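Long-range contact in polymeric Immunoglobulin Receptor (Oncorhynchus mykiss, PDB 5F1S), which probably binds polymeric immunoglobulins through its immunoglobulin-like ectodomain and carries them to mucosal surfaces in rainbow trout: residues Arg163-Ala168 with Thr182-Ala187. Sequence-based numbering, arbitrary orientation.
Sequences RYEDQA and TLKGLA
The carboxylate of E165 meets the ammonium of K184 through OE1, on the anti side and 29° out of the carboxylate plane, in a salt bridge with OE1 to NZ at 3.0 Å. Within the turn, the Y164 ring and the D166 carboxylate bond to each other: at the in-plane edge of the Y164 ring, OH bonds to D166 OD2 at 2.6 Å from above the carboxylate plane, while D166 OD1 takes the backbone N of A168 at 2.8 Å, an Asx turn; V169 N also donates to OD1. E165 reaches out with CG opposite its own backbone N (chi1 180°), and its extended chain crosses that of K184 at about a right angle. K184 bends at chi2 and chi3, which lays its chain along the turn: CB lies 3.4 Å from A168 O, CE 3.4 Å from Q167 O, and NZ donates to D166 O at 2.9 Å, almost in line with the carbonyl bond. K184 N gives a nearly straight bond (171°) to A168 O, 2.8 Å away, and a water bridges that same oxygen to G185 N. The contact joins the turn between edge strand 163-165 and strand 169-173 to the end of strand 178-183, within one sheet of the second V-set immunoglobulin domain. Cutting K184 back to an alanine would probably leave the E165 carboxylate without its countercharge and D166 O without its ammonium donor. With E170 OE1 close to E165 OE1, the lysine's positive charge probably also eases the repulsion between two carboxylates at this surface.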
ATOM      1  N   ARG A 163     -21.715   5.217   4.541  1.00 45.37           N
ATOM      2  CA  ARG A 163     -21.820   5.667   5.923  1.00 43.59           C
ATOM      3  C   ARG A 163     -22.581   4.666   6.767  1.00 43.05           C
ATOM      4  O   ARG A 163     -23.518   4.011   6.295  1.00 44.76           O
ATOM      5  CB  ARG A 163     -22.494   7.057   6.023  1.00 49.32           C
ATOM      6  CG  ARG A 163     -21.591   8.130   5.461  1.00 58.71           C
ATOM      7  CD  ARG A 163     -21.974   9.565   5.781  1.00 75.24           C
ATOM      8  NE  ARG A 163     -20.943  10.468   5.254  1.00 95.12           N
ATOM      9  CZ  ARG A 163     -21.043  11.792   5.207  1.00109.81           C
ATOM     10  NH1 ARG A 163     -22.135  12.394   5.660  1.00117.89           N
ATOM     11  NH2 ARG A 163     -20.050  12.518   4.702  1.00110.62           N
ATOM     12  N   TYR A 164     -22.144   4.533   8.018  1.00 41.82           N
ATOM     13  CA  TYR A 164     -22.864   3.794   9.042  1.00 44.23           C
ATOM     14  C   TYR A 164     -22.627   4.538  10.334  1.00 44.14           C
ATOM     15  O   TYR A 164     -21.507   4.980  10.607  1.00 42.36           O
ATOM     16  CB  TYR A 164     -22.418   2.332   9.202  1.00 40.46           C
ATOM     17  CG  TYR A 164     -23.113   1.685  10.386  1.00 42.50           C
ATOM     18  CD1 TYR A 164     -24.278   0.938  10.203  1.00 46.09           C
ATOM     19  CD2 TYR A 164     -22.638   1.861  11.685  1.00 45.62           C
ATOM     20  CE1 TYR A 164     -24.951   0.380  11.269  1.00 48.13           C
ATOM     21  CE2 TYR A 164     -23.312   1.327  12.762  1.00 44.65           C
ATOM     22  CZ  TYR A 164     -24.473   0.586  12.551  1.00 49.03           C
ATOM     23  OH  TYR A 164     -25.141   0.031  13.613  1.00 62.83           O
ATOM     24  N   GLU A 165     -23.676   4.704  11.127  1.00 44.69           N
ATOM     25  CA  GLU A 165     -23.470   5.347  12.415  1.00 44.84           C
ATOM     26  C   GLU A 165     -24.542   4.880  13.385  1.00 48.76           C
ATOM     27  O   GLU A 165     -25.724   4.847  13.033  1.00 48.13           O
ATOM     28  CB  GLU A 165     -23.474   6.870  12.290  1.00 48.37           C
ATOM     29  CG  GLU A 165     -23.264   7.562  13.634  1.00 55.60           C
ATOM     30  CD  GLU A 165     -22.653   8.968  13.541  1.00 63.80           C
ATOM     31  OE1 GLU A 165     -21.669   9.245  14.283  1.00 64.23           O
ATOM     32  OE2 GLU A 165     -23.177   9.798  12.761  1.00 66.26           O
ATOM     33  N   ASP A 166     -24.107   4.465  14.571  1.00 47.12           N
ATOM     34  CA  ASP A 166     -24.999   4.241  15.708  1.00 47.13           C
ATOM     35  C   ASP A 166     -24.314   4.834  16.937  1.00 46.64           C
ATOM     36  O   ASP A 166     -23.396   5.650  16.834  1.00 45.40           O
ATOM     37  CB  ASP A 166     -25.392   2.759  15.846  1.00 45.10           C
ATOM     38  CG  ASP A 166     -24.232   1.860  16.236  1.00 44.90           C
ATOM     39  OD1 ASP A 166     -23.261   2.377  16.775  1.00 45.26           O
ATOM     40  OD2 ASP A 166     -24.317   0.630  15.996  1.00 46.95           O
ATOM     41  N   GLN A 167     -24.799   4.482  18.130  1.00 49.40           N
ATOM     42  CA  GLN A 167     -24.291   5.118  19.342  1.00 52.91           C
ATOM     43  C   GLN A 167     -22.828   4.780  19.590  1.00 50.61           C
ATOM     44  O   GLN A 167     -22.099   5.572  20.195  1.00 53.37           O
ATOM     45  CB  GLN A 167     -25.117   4.676  20.550  1.00 56.01           C
ATOM     46  CG  GLN A 167     -26.458   5.334  20.667  1.00 63.69           C
ATOM     47  CD  GLN A 167     -27.134   4.901  21.938  1.00 76.11           C
ATOM     48  OE1 GLN A 167     -27.792   3.858  21.981  1.00 78.46           O
ATOM     49  NE2 GLN A 167     -26.932   5.672  23.004  1.00 77.47           N
ATOM     50  N   ALA A 168     -22.395   3.619  19.129  1.00 48.15           N
ATOM     51  CA  ALA A 168     -21.086   3.072  19.472  1.00 50.11           C
ATOM     52  C   ALA A 168     -20.051   3.164  18.358  1.00 46.08           C
ATOM     53  O   ALA A 168     -18.846   3.215  18.645  1.00 44.77           O
ATOM     54  CB  ALA A 168     -21.235   1.600  19.846  1.00 46.63           C
ATOM     55  N   THR A 182     -14.718   4.006  13.451  1.00 38.62           N
ATOM     56  CA  THR A 182     -14.464   4.673  14.720  1.00 36.15           C
ATOM     57  C   THR A 182     -15.283   3.983  15.798  1.00 41.90           C
ATOM     58  O   THR A 182     -16.510   3.926  15.698  1.00 37.81           O
ATOM     59  CB  THR A 182     -14.802   6.168  14.648  1.00 41.80           C
ATOM     60  OG1 THR A 182     -13.953   6.777  13.686  1.00 43.21           O
ATOM     61  CG2 THR A 182     -14.544   6.835  15.995  1.00 45.37           C
ATOM     62  N   LEU A 183     -14.592   3.410  16.788  1.00 40.53           N
ATOM     63  CA  LEU A 183     -15.207   2.860  17.991  1.00 41.27           C
ATOM     64  C   LEU A 183     -15.255   3.998  19.002  1.00 43.51           C
ATOM     65  O   LEU A 183     -14.213   4.457  19.477  1.00 39.85           O
ATOM     66  CB  LEU A 183     -14.397   1.676  18.513  1.00 42.01           C
ATOM     67  CG  LEU A 183     -14.041   0.666  17.414  1.00 40.99           C
ATOM     68  CD1 LEU A 183     -13.305  -0.550  17.984  1.00 43.03           C
ATOM     69  CD2 LEU A 183     -15.238   0.183  16.755  1.00 40.49           C
ATOM     70  N   LYS A 184     -16.466   4.492  19.285  1.00 45.10           N
ATOM     71  CA  LYS A 184     -16.611   5.810  19.882  1.00 47.95           C
ATOM     72  C   LYS A 184     -16.350   5.801  21.377  1.00 49.59           C
ATOM     73  O   LYS A 184     -15.842   6.799  21.917  1.00 49.30           O
ATOM     74  CB  LYS A 184     -18.013   6.346  19.595  1.00 50.90           C
ATOM     75  CG  LYS A 184     -18.075   7.147  18.316  1.00 52.56           C
ATOM     76  CD  LYS A 184     -19.357   6.901  17.528  1.00 58.38           C
ATOM     77  CE  LYS A 184     -20.518   7.656  18.048  1.00 58.97           C
ATOM     78  NZ  LYS A 184     -21.520   7.881  16.958  1.00 56.16           N
ATOM     79  N   GLY A 185     -16.673   4.707  22.057  1.00 46.31           N
ATOM     80  CA  GLY A 185     -16.421   4.638  23.484  1.00 48.34           C
ATOM     81  C   GLY A 185     -16.214   3.213  23.955  1.00 46.67           C
ATOM     82  O   GLY A 185     -17.163   2.491  24.274  1.00 46.52           O
ATOM     83  N   LEU A 186     -14.953   2.812  24.013  1.00 44.89           N
ATOM     84  CA  LEU A 186     -14.606   1.408  24.210  1.00 42.93           C
ATOM     85  C   LEU A 186     -15.111   0.885  25.545  1.00 41.80           C
ATOM     86  O   LEU A 186     -15.005   1.552  26.569  1.00 42.75           O
ATOM     87  CB  LEU A 186     -13.085   1.246  24.138  1.00 38.40           C
ATOM     88  CG  LEU A 186     -12.452   1.488  22.751  1.00 40.53           C
ATOM     89  CD1 LEU A 186     -10.980   1.683  22.874  1.00 39.63           C
ATOM     90  CD2 LEU A 186     -12.739   0.343  21.757  1.00 40.31           C
ATOM     91  N   ALA A 187     -15.644  -0.324  25.525  1.00 42.21           N
ATOM     92  CA  ALA A 187     -15.952  -1.077  26.727  1.00 43.96           C
ATOM     93  C   ALA A 187     -15.061  -2.309  26.744  1.00 43.39           C
ATOM     94  O   ALA A 187     -14.653  -2.810  25.692  1.00 40.54           O
ATOM     95  CB  ALA A 187     -17.426  -1.479  26.760  1.00 49.89           C
TER
HETATM   96  O   HOH W   1     -17.571   2.255  20.915  1.00 51.74           O